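Local coordinates for protein aspartate-semialdehyde dehydrogenase 2 (Vibrio cholerae, PDB 2R00) that catalyses the NADPH-dependent reductive dephosphorylation of L-aspartyl-4-phosphate to L-aspartate-semialdehyde, a step in lysine, methionine and threonine biosynthesis, at residues T133-V138 / L309-D314; E272-A277 / Q282-G287. One frame throughout, in Å; residues are numbered along the deposited sequence.

Contact 1: residues T133-V138 / L309-D314; sequences TIQMLV and LWVVAD
Gln135 reaches from its helix across to Val311 and Ala313, and its side chain makes nearly all of the helix's share of the contact. Helix and strand axes stand 8.6 Å apart at 135°, with Gln135 and Val311 the facing pair, so the helix lies slantwise over the strand. At the base of the side chain, CB of Gln135 packs on CG1 of Val311 at 3.9 Å. Chi1 of Val311 (-175°) swings CG1 to the far side from the backbone N, which also carries it to the helix backbone, 3.7 Å from O of Gln135.

Beyond CB the glutamine runs extended (chi2 173°) along the strand from Val311 toward Ala313. CG and CD pass over the methyl of Ala313, and OE1 of Gln135 comes to 3.3 Å from CB of Ala313. NE2 of Gln135 faces the strand backbone, 3.4 Å from O of Val311. OE1 is hydrogen-bonded to ND1 of His244, the predicted proton acceptor. Gln135 is also close to Cys131, whose thiol forms the acyl-thioester intermediate, a place consistent with a second-shell role, holding the imidazole in orientation.

All the touching residues are buried. Strand 306-313 lies between strands 244-252 and 292-300, bonding to His244 and Glu246 on one flank and to Leu293 and Gly295 on the other. Helix 131-147 rests on this sheet beside helix 211-223, which Met136 and Leu137 touch. Val312 points from the sheet away from Gln135 and packs on Ile198 of the second subunit.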
ATOM      1  N   THR A 133      11.631   8.525  -5.154  1.00 27.79           N
ATOM      2  CA  THR A 133      12.333   7.994  -6.325  1.00 27.04           C
ATOM      3  C   THR A 133      13.712   7.456  -5.939  1.00 26.21           C
ATOM      4  O   THR A 133      14.124   6.406  -6.424  1.00 25.93           O
ATOM      5  CB  THR A 133      12.507   9.072  -7.415  1.00 27.00           C
ATOM      6  OG1 THR A 133      11.247   9.700  -7.669  1.00 28.04           O
ATOM      7  CG2 THR A 133      13.044   8.453  -8.702  1.00 26.91           C
ATOM      8  N   ILE A 134      14.422   8.184  -5.082  1.00 25.59           N
ATOM      9  CA  ILE A 134      15.698   7.707  -4.531  1.00 25.86           C
ATOM     10  C   ILE A 134      15.533   6.319  -3.886  1.00 26.36           C
ATOM     11  O   ILE A 134      16.206   5.364  -4.279  1.00 27.06           O
ATOM     12  CB  ILE A 134      16.291   8.705  -3.511  1.00 25.77           C
ATOM     13  CG1 ILE A 134      16.595  10.051  -4.184  1.00 24.57           C
ATOM     14  CG2 ILE A 134      17.568   8.116  -2.852  1.00 25.53           C
ATOM     15  CD1 ILE A 134      16.936  11.178  -3.200  1.00 25.14           C
ATOM     16  N   GLN A 135      14.618   6.218  -2.927  1.00 26.85           N
ATOM     17  CA  GLN A 135      14.325   4.968  -2.207  1.00 27.91           C
ATOM     18  C   GLN A 135      14.116   3.801  -3.169  1.00 26.79           C
ATOM     19  O   GLN A 135      14.754   2.752  -3.040  1.00 26.93           O
ATOM     20  CB  GLN A 135      13.020   5.119  -1.422  1.00 27.99           C
ATOM     21  CG  GLN A 135      13.099   5.578   0.021  1.00 31.17           C
ATOM     22  CD  GLN A 135      11.709   5.838   0.604  1.00 31.36           C
ATOM     23  OE1 GLN A 135      11.376   6.983   0.922  1.00 37.29           O
ATOM     24  NE2 GLN A 135      10.877   4.782   0.720  1.00 33.16           N
ATOM     25  N   MET A 136      13.207   3.993  -4.128  1.00 25.37           N
ATOM     26  CA  MET A 136      12.807   2.932  -5.047  1.00 24.74           C
ATOM     27  C   MET A 136      13.952   2.510  -5.968  1.00 24.87           C
ATOM     28  O   MET A 136      14.169   1.315  -6.203  1.00 24.82           O
ATOM     29  CB  MET A 136      11.580   3.364  -5.876  1.00 24.23           C
ATOM     30  CG  MET A 136      11.065   2.278  -6.829  1.00 24.69           C
ATOM     31  SD  MET A 136       9.592   2.722  -7.772  1.00 23.76           S
ATOM     32  CE  MET A 136      10.226   3.924  -8.935  1.00 24.60           C
ATOM     33  N   LEU A 137      14.670   3.496  -6.495  1.00 24.60           N
ATOM     34  CA  LEU A 137      15.734   3.248  -7.462  1.00 24.94           C
ATOM     35  C   LEU A 137      16.947   2.531  -6.865  1.00 24.96           C
ATOM     36  O   LEU A 137      17.572   1.693  -7.526  1.00 25.34           O
ATOM     37  CB  LEU A 137      16.153   4.560  -8.127  1.00 24.94           C
ATOM     38  CG  LEU A 137      15.398   4.801  -9.438  1.00 26.40           C
ATOM     39  CD1 LEU A 137      15.207   6.239  -9.694  1.00 28.15           C
ATOM     40  CD2 LEU A 137      16.144   4.177 -10.602  1.00 26.92           C
ATOM     41  N   VAL A 138      17.284   2.868  -5.627  1.00 24.89           N
ATOM     42  CA  VAL A 138      18.313   2.133  -4.897  1.00 24.80           C
ATOM     43  C   VAL A 138      17.919   0.653  -4.783  1.00 25.07           C
ATOM     44  O   VAL A 138      18.703  -0.237  -5.125  1.00 25.20           O
ATOM     45  CB  VAL A 138      18.607   2.778  -3.530  1.00 25.26           C
ATOM     46  CG1 VAL A 138      19.437   1.848  -2.658  1.00 25.33           C
ATOM     47  CG2 VAL A 138      19.368   4.099  -3.733  1.00 24.53           C
ATOM     48  N   LEU A 309       8.224  -6.118  -3.212  1.00 24.17           N
ATOM     49  CA  LEU A 309       8.992  -5.682  -2.050  1.00 24.18           C
ATOM     50  C   LEU A 309       8.406  -4.380  -1.531  1.00 23.79           C
ATOM     51  O   LEU A 309       7.730  -3.663  -2.270  1.00 23.70           O
ATOM     52  CB  LEU A 309      10.478  -5.489  -2.397  1.00 24.37           C
ATOM     53  CG  LEU A 309      10.835  -4.441  -3.467  1.00 26.22           C
ATOM     54  CD1 LEU A 309      12.187  -3.839  -3.191  1.00 28.64           C
ATOM     55  CD2 LEU A 309      10.784  -5.021  -4.861  1.00 29.70           C
ATOM     56  N   TRP A 310       8.659  -4.094  -0.258  1.00 23.59           N
ATOM     57  CA  TRP A 310       8.339  -2.812   0.349  1.00 23.79           C
ATOM     58  C   TRP A 310       9.623  -2.116   0.757  1.00 24.13           C
ATOM     59  O   TRP A 310      10.587  -2.760   1.167  1.00 23.55           O
ATOM     60  CB  TRP A 310       7.444  -2.995   1.575  1.00 23.81           C
ATOM     61  CG  TRP A 310       5.999  -3.269   1.232  1.00 23.05           C
ATOM     62  CD1 TRP A 310       5.514  -4.312   0.489  1.00 23.18           C
ATOM     63  CD2 TRP A 310       4.858  -2.500   1.636  1.00 23.28           C
ATOM     64  NE1 TRP A 310       4.142  -4.231   0.398  1.00 23.35           N
ATOM     65  CE2 TRP A 310       3.713  -3.133   1.097  1.00 22.88           C
ATOM     66  CE3 TRP A 310       4.691  -1.333   2.397  1.00 23.06           C
ATOM     67  CZ2 TRP A 310       2.422  -2.640   1.297  1.00 22.84           C
ATOM     68  CZ3 TRP A 310       3.415  -0.844   2.592  1.00 23.46           C
ATOM     69  CH2 TRP A 310       2.291  -1.498   2.051  1.00 23.50           C
ATOM     70  N   VAL A 311       9.627  -0.796   0.615  1.00 24.55           N
ATOM     71  CA  VAL A 311      10.810   0.018   0.842  1.00 25.11           C
ATOM     72  C   VAL A 311      10.400   1.137   1.776  1.00 25.53           C
ATOM     73  O   VAL A 311       9.379   1.794   1.553  1.00 25.50           O
ATOM     74  CB  VAL A 311      11.348   0.611  -0.496  1.00 25.70           C
ATOM     75  CG1 VAL A 311      12.646   1.363  -0.270  1.00 25.03           C
ATOM     76  CG2 VAL A 311      11.541  -0.470  -1.521  1.00 25.13           C
ATOM     77  N   VAL A 312      11.176   1.335   2.837  1.00 26.14           N
ATOM     78  CA  VAL A 312      10.858   2.328   3.854  1.00 26.75           C
ATOM     79  C   VAL A 312      12.038   3.287   4.073  1.00 28.04           C
ATOM     80  O   VAL A 312      13.202   2.889   4.002  1.00 27.73           O
ATOM     81  CB  VAL A 312      10.403   1.652   5.194  1.00 26.79           C
ATOM     82  CG1 VAL A 312      10.307   2.659   6.326  1.00 26.00           C
ATOM     83  CG2 VAL A 312       9.045   0.956   5.017  1.00 25.99           C
ATOM     84  N   ALA A 313      11.711   4.556   4.294  1.00 29.46           N
ATOM     85  CA  ALA A 313      12.643   5.541   4.845  1.00 31.34           C
ATOM     86  C   ALA A 313      12.031   6.074   6.124  1.00 32.66           C
ATOM     87  O   ALA A 313      10.906   6.608   6.108  1.00 32.87           O
ATOM     88  CB  ALA A 313      12.871   6.681   3.874  1.00 31.24           C
ATOM     89  N   ASP A 314      12.751   5.909   7.237  1.00 33.87           N
ATOM     90  CA  ASP A 314      12.313   6.455   8.516  1.00 35.26           C
ATOM     91  C   ASP A 314      12.531   7.967   8.529  1.00 35.68           C
ATOM     92  O   ASP A 314      11.579   8.731   8.711  1.00 36.16           O
ATOM     93  CB  ASP A 314      13.041   5.790   9.694  1.00 35.70           C
ATOM     94  CG  ASP A 314      12.504   6.246  11.043  1.00 37.70           C
ATOM     95  OD1 ASP A 314      11.265   6.409  11.186  1.00 39.07           O
ATOM     96  OD2 ASP A 314      13.325   6.447  11.964  1.00 39.59           O
TER

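Contact 2: residues E272-A277 / Q282-G287; sequences ELFRGA and QVRDAG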
ATOM      1  N   GLU A 272      19.372  -1.899   3.758  1.00 35.54           N
ATOM      2  CA  GLU A 272      19.213  -2.863   4.835  1.00 35.83           C
ATOM      3  C   GLU A 272      18.021  -3.773   4.532  1.00 35.18           C
ATOM      4  O   GLU A 272      16.873  -3.312   4.456  1.00 34.49           O
ATOM      5  CB  GLU A 272      19.061  -2.184   6.195  1.00 35.91           C
ATOM      6  CG  GLU A 272      18.844  -3.188   7.338  1.00 39.79           C
ATOM      7  CD  GLU A 272      19.253  -2.662   8.705  1.00 43.29           C
ATOM      8  OE1 GLU A 272      19.897  -1.597   8.772  1.00 45.72           O
ATOM      9  OE2 GLU A 272      18.936  -3.326   9.719  1.00 45.04           O
ATOM     10  N   LEU A 273      18.307  -5.060   4.345  1.00 34.78           N
ATOM     11  CA  LEU A 273      17.263  -6.052   4.119  1.00 34.62           C
ATOM     12  C   LEU A 273      16.823  -6.737   5.411  1.00 34.54           C
ATOM     13  O   LEU A 273      17.656  -7.241   6.182  1.00 34.67           O
ATOM     14  CB  LEU A 273      17.716  -7.107   3.107  1.00 34.79           C
ATOM     15  CG  LEU A 273      16.614  -8.093   2.708  1.00 35.26           C
ATOM     16  CD1 LEU A 273      15.958  -7.655   1.396  1.00 35.25           C
ATOM     17  CD2 LEU A 273      17.167  -9.494   2.602  1.00 35.56           C
ATOM     18  N   PHE A 274      15.505  -6.766   5.621  1.00 33.70           N
ATOM     19  CA  PHE A 274      14.889  -7.453   6.747  1.00 32.98           C
ATOM     20  C   PHE A 274      14.209  -8.726   6.240  1.00 32.85           C
ATOM     21  O   PHE A 274      13.266  -8.667   5.438  1.00 32.46           O
ATOM     22  CB  PHE A 274      13.867  -6.545   7.433  1.00 33.03           C
ATOM     23  CG  PHE A 274      14.465  -5.323   8.057  1.00 32.48           C
ATOM     24  CD1 PHE A 274      14.902  -4.258   7.267  1.00 32.10           C
ATOM     25  CD2 PHE A 274      14.576  -5.223   9.436  1.00 32.37           C
ATOM     26  CE1 PHE A 274      15.457  -3.128   7.844  1.00 32.36           C
ATOM     27  CE2 PHE A 274      15.126  -4.095  10.024  1.00 32.81           C
ATOM     28  CZ  PHE A 274      15.575  -3.045   9.225  1.00 32.49           C
ATOM     29  N   ARG A 275      14.709  -9.870   6.692  1.00 32.45           N
ATOM     30  CA  ARG A 275      14.206 -11.167   6.247  1.00 32.99           C
ATOM     31  C   ARG A 275      13.060 -11.642   7.127  1.00 32.52           C
ATOM     32  O   ARG A 275      12.357 -12.590   6.783  1.00 32.48           O
ATOM     33  CB  ARG A 275      15.332 -12.212   6.226  1.00 33.03           C
ATOM     34  CG  ARG A 275      16.252 -12.130   5.003  1.00 34.11           C
ATOM     35  CD  ARG A 275      17.460 -13.062   5.165  1.00 34.44           C
ATOM     36  NE  ARG A 275      18.399 -12.989   4.046  1.00 35.58           N
ATOM     37  CZ  ARG A 275      18.259 -13.636   2.888  1.00 35.69           C
ATOM     38  NH1 ARG A 275      17.203 -14.410   2.660  1.00 36.09           N
ATOM     39  NH2 ARG A 275      19.180 -13.499   1.950  1.00 36.71           N
ATOM     40  N   GLY A 276      12.873 -10.975   8.262  1.00 32.31           N
ATOM     41  CA  GLY A 276      11.828 -11.352   9.199  1.00 32.17           C
ATOM     42  C   GLY A 276      12.419 -12.051  10.406  1.00 32.17           C
ATOM     43  O   GLY A 276      13.514 -12.625  10.336  1.00 31.71           O
ATOM     44  N   ALA A 277      11.694 -11.990  11.518  1.00 31.79           N
ATOM     45  CA  ALA A 277      12.163 -12.559  12.775  1.00 31.45           C
ATOM     46  C   ALA A 277      11.306 -13.760  13.143  1.00 31.55           C
ATOM     47  O   ALA A 277      10.083 -13.721  12.977  1.00 30.50           O
ATOM     48  CB  ALA A 277      12.096 -11.512  13.886  1.00 31.40           C
ATOM     49  N   GLN A 282      15.635 -11.279  17.205  1.00 31.92           N
ATOM     50  CA  GLN A 282      15.911 -11.063  15.777  1.00 32.89           C
ATOM     51  C   GLN A 282      15.262  -9.794  15.183  1.00 33.31           C
ATOM     52  O   GLN A 282      15.625  -9.362  14.084  1.00 32.53           O
ATOM     53  CB  GLN A 282      15.529 -12.303  14.965  1.00 32.85           C
ATOM     54  CG  GLN A 282      16.414 -13.527  15.227  1.00 33.17           C
ATOM     55  CD  GLN A 282      15.844 -14.810  14.631  1.00 34.20           C
ATOM     56  OE1 GLN A 282      14.670 -14.877  14.278  1.00 36.20           O
ATOM     57  NE2 GLN A 282      16.677 -15.834  14.525  1.00 35.08           N
ATOM     58  N   VAL A 283      14.311  -9.202  15.907  1.00 33.81           N
ATOM     59  CA  VAL A 283      13.705  -7.931  15.496  1.00 34.70           C
ATOM     60  C   VAL A 283      14.759  -6.817  15.613  1.00 36.02           C
ATOM     61  O   VAL A 283      15.399  -6.660  16.665  1.00 35.44           O
ATOM     62  CB  VAL A 283      12.449  -7.581  16.349  1.00 34.56           C
ATOM     63  CG1 VAL A 283      11.739  -6.342  15.809  1.00 34.27           C
ATOM     64  CG2 VAL A 283      11.488  -8.761  16.418  1.00 33.52           C
ATOM     65  N   ARG A 284      14.938  -6.063  14.534  1.00 37.27           N
ATOM     66  CA  ARG A 284      15.936  -4.986  14.497  1.00 39.45           C
ATOM     67  C   ARG A 284      15.284  -3.615  14.377  1.00 40.64           C
ATOM     68  O   ARG A 284      14.141  -3.504  13.929  1.00 40.73           O
ATOM     69  CB  ARG A 284      16.907  -5.185  13.330  1.00 39.59           C
ATOM     70  CG  ARG A 284      17.492  -6.583  13.219  1.00 40.94           C
ATOM     71  CD  ARG A 284      18.833  -6.586  12.490  1.00 42.65           C
ATOM     72  NE  ARG A 284      18.744  -6.105  11.108  1.00 42.76           N
ATOM     73  CZ  ARG A 284      18.317  -6.834  10.079  1.00 43.07           C
ATOM     74  NH1 ARG A 284      17.910  -8.089  10.258  1.00 43.08           N
ATOM     75  NH2 ARG A 284      18.287  -6.303   8.867  1.00 42.73           N
ATOM     76  N   ASP A 285      16.013  -2.575  14.776  1.00 42.40           N
ATOM     77  CA  ASP A 285      15.556  -1.200  14.585  1.00 44.42           C
ATOM     78  C   ASP A 285      16.036  -0.689  13.221  1.00 45.30           C
ATOM     79  O   ASP A 285      16.731  -1.410  12.502  1.00 45.60           O
ATOM     80  CB  ASP A 285      16.021  -0.294  15.740  1.00 44.62           C
ATOM     81  CG  ASP A 285      17.473   0.148  15.605  1.00 46.22           C
ATOM     82  OD1 ASP A 285      17.796   1.251  16.103  1.00 49.03           O
ATOM     83  OD2 ASP A 285      18.294  -0.588  15.007  1.00 47.61           O
ATOM     84  N   ALA A 286      15.681   0.548  12.880  1.00 46.73           N
ATOM     85  CA  ALA A 286      16.070   1.154  11.590  1.00 48.08           C
ATOM     86  C   ALA A 286      17.565   1.036  11.270  1.00 48.81           C
ATOM     87  O   ALA A 286      17.943   0.898  10.105  1.00 49.13           O
ATOM     88  CB  ALA A 286      15.614   2.609  11.516  1.00 48.21           C
ATOM     89  N   GLY A 287      18.405   1.102  12.303  1.00 49.57           N
ATOM     90  CA  GLY A 287      19.841   0.841  12.168  1.00 50.67           C
ATOM     91  C   GLY A 287      20.658   1.968  11.562  1.00 51.42           C
ATOM     92  O   GLY A 287      21.517   2.563  12.231  1.00 51.69           O
TER
HETATM   93  O   HOH W   1      17.155  -9.934   8.403  1.00 38.11           O
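Arg284 folds its guanidinium over the ring of Phe274 and at the same time grips Glu272 and the backbone of Leu273. Followed outward, CB of Arg284 first touches the ring at CE2 of Phe274, 3.9 Å away. The chain then bends at chi3 (-62°), which lays the guanidinium nearly parallel to the ring, planes 9° apart. CZ of Arg284 stands 4.5 Å from the centroid of the Phe274 ring, a stacked cation-pi pair. NE and NH2 of Arg284 both turn to a single oxygen, OE2 of Glu272, at 3.1 Å and 3.2 Å respectively, forming a side-on salt bridge. They meet this oxygen on its anti side and from the same face of the carboxylate.

NH2 of Arg284 has a second acceptor in O of Leu273, 2.9 Å away, and approaches it from above the carbonyl plane. NH1 gives its bond to a water, which also accepts from N of Arg275. These partners along the rim, with the ring beneath, fix the rotation of the guanidinium. The glutamate is extended, CG anti to the backbone N (chi1 178°), which sends its carboxylate out to the arginine.

O of Asp285 sits at the edge of the Phe274 ring, in its plane, 3.8 Å from CZ of Phe274. At the other end of the contact, CB of Ala277 packs against CB of Gln282 and CG2 of Val283.

Here the loop following the edge strand 271-273 doubles back and is clasped to it. Glu272 and Phe274 bond through their backbones to strand 292-300, while Leu273 faces helix 258-267. The second subunit joins in: its Gln200 donates to O of Arg284, and its Ile198 packs on Phe274.

In the fold
From the N terminus the chain first builds the nucleotide-binding domain, then enters helix 131-147, where 133-138 lies; its partner comes 171 residues further on. Before contact 1 closes that long loop, the chain lays down most of the sheet of the dimerisation domain. Contact 2 forms on the way, a short turn-back between 272-277 and 282-287, so the small loop lies wholly within the large one. Contact 1 ties the helix carrying the active-site cysteine to inner strand 306-313; contact 2 pins a surface loop to edge strand 271-273 of the same sheet. Their centres lie about 15 Å apart, and both reach the second subunit.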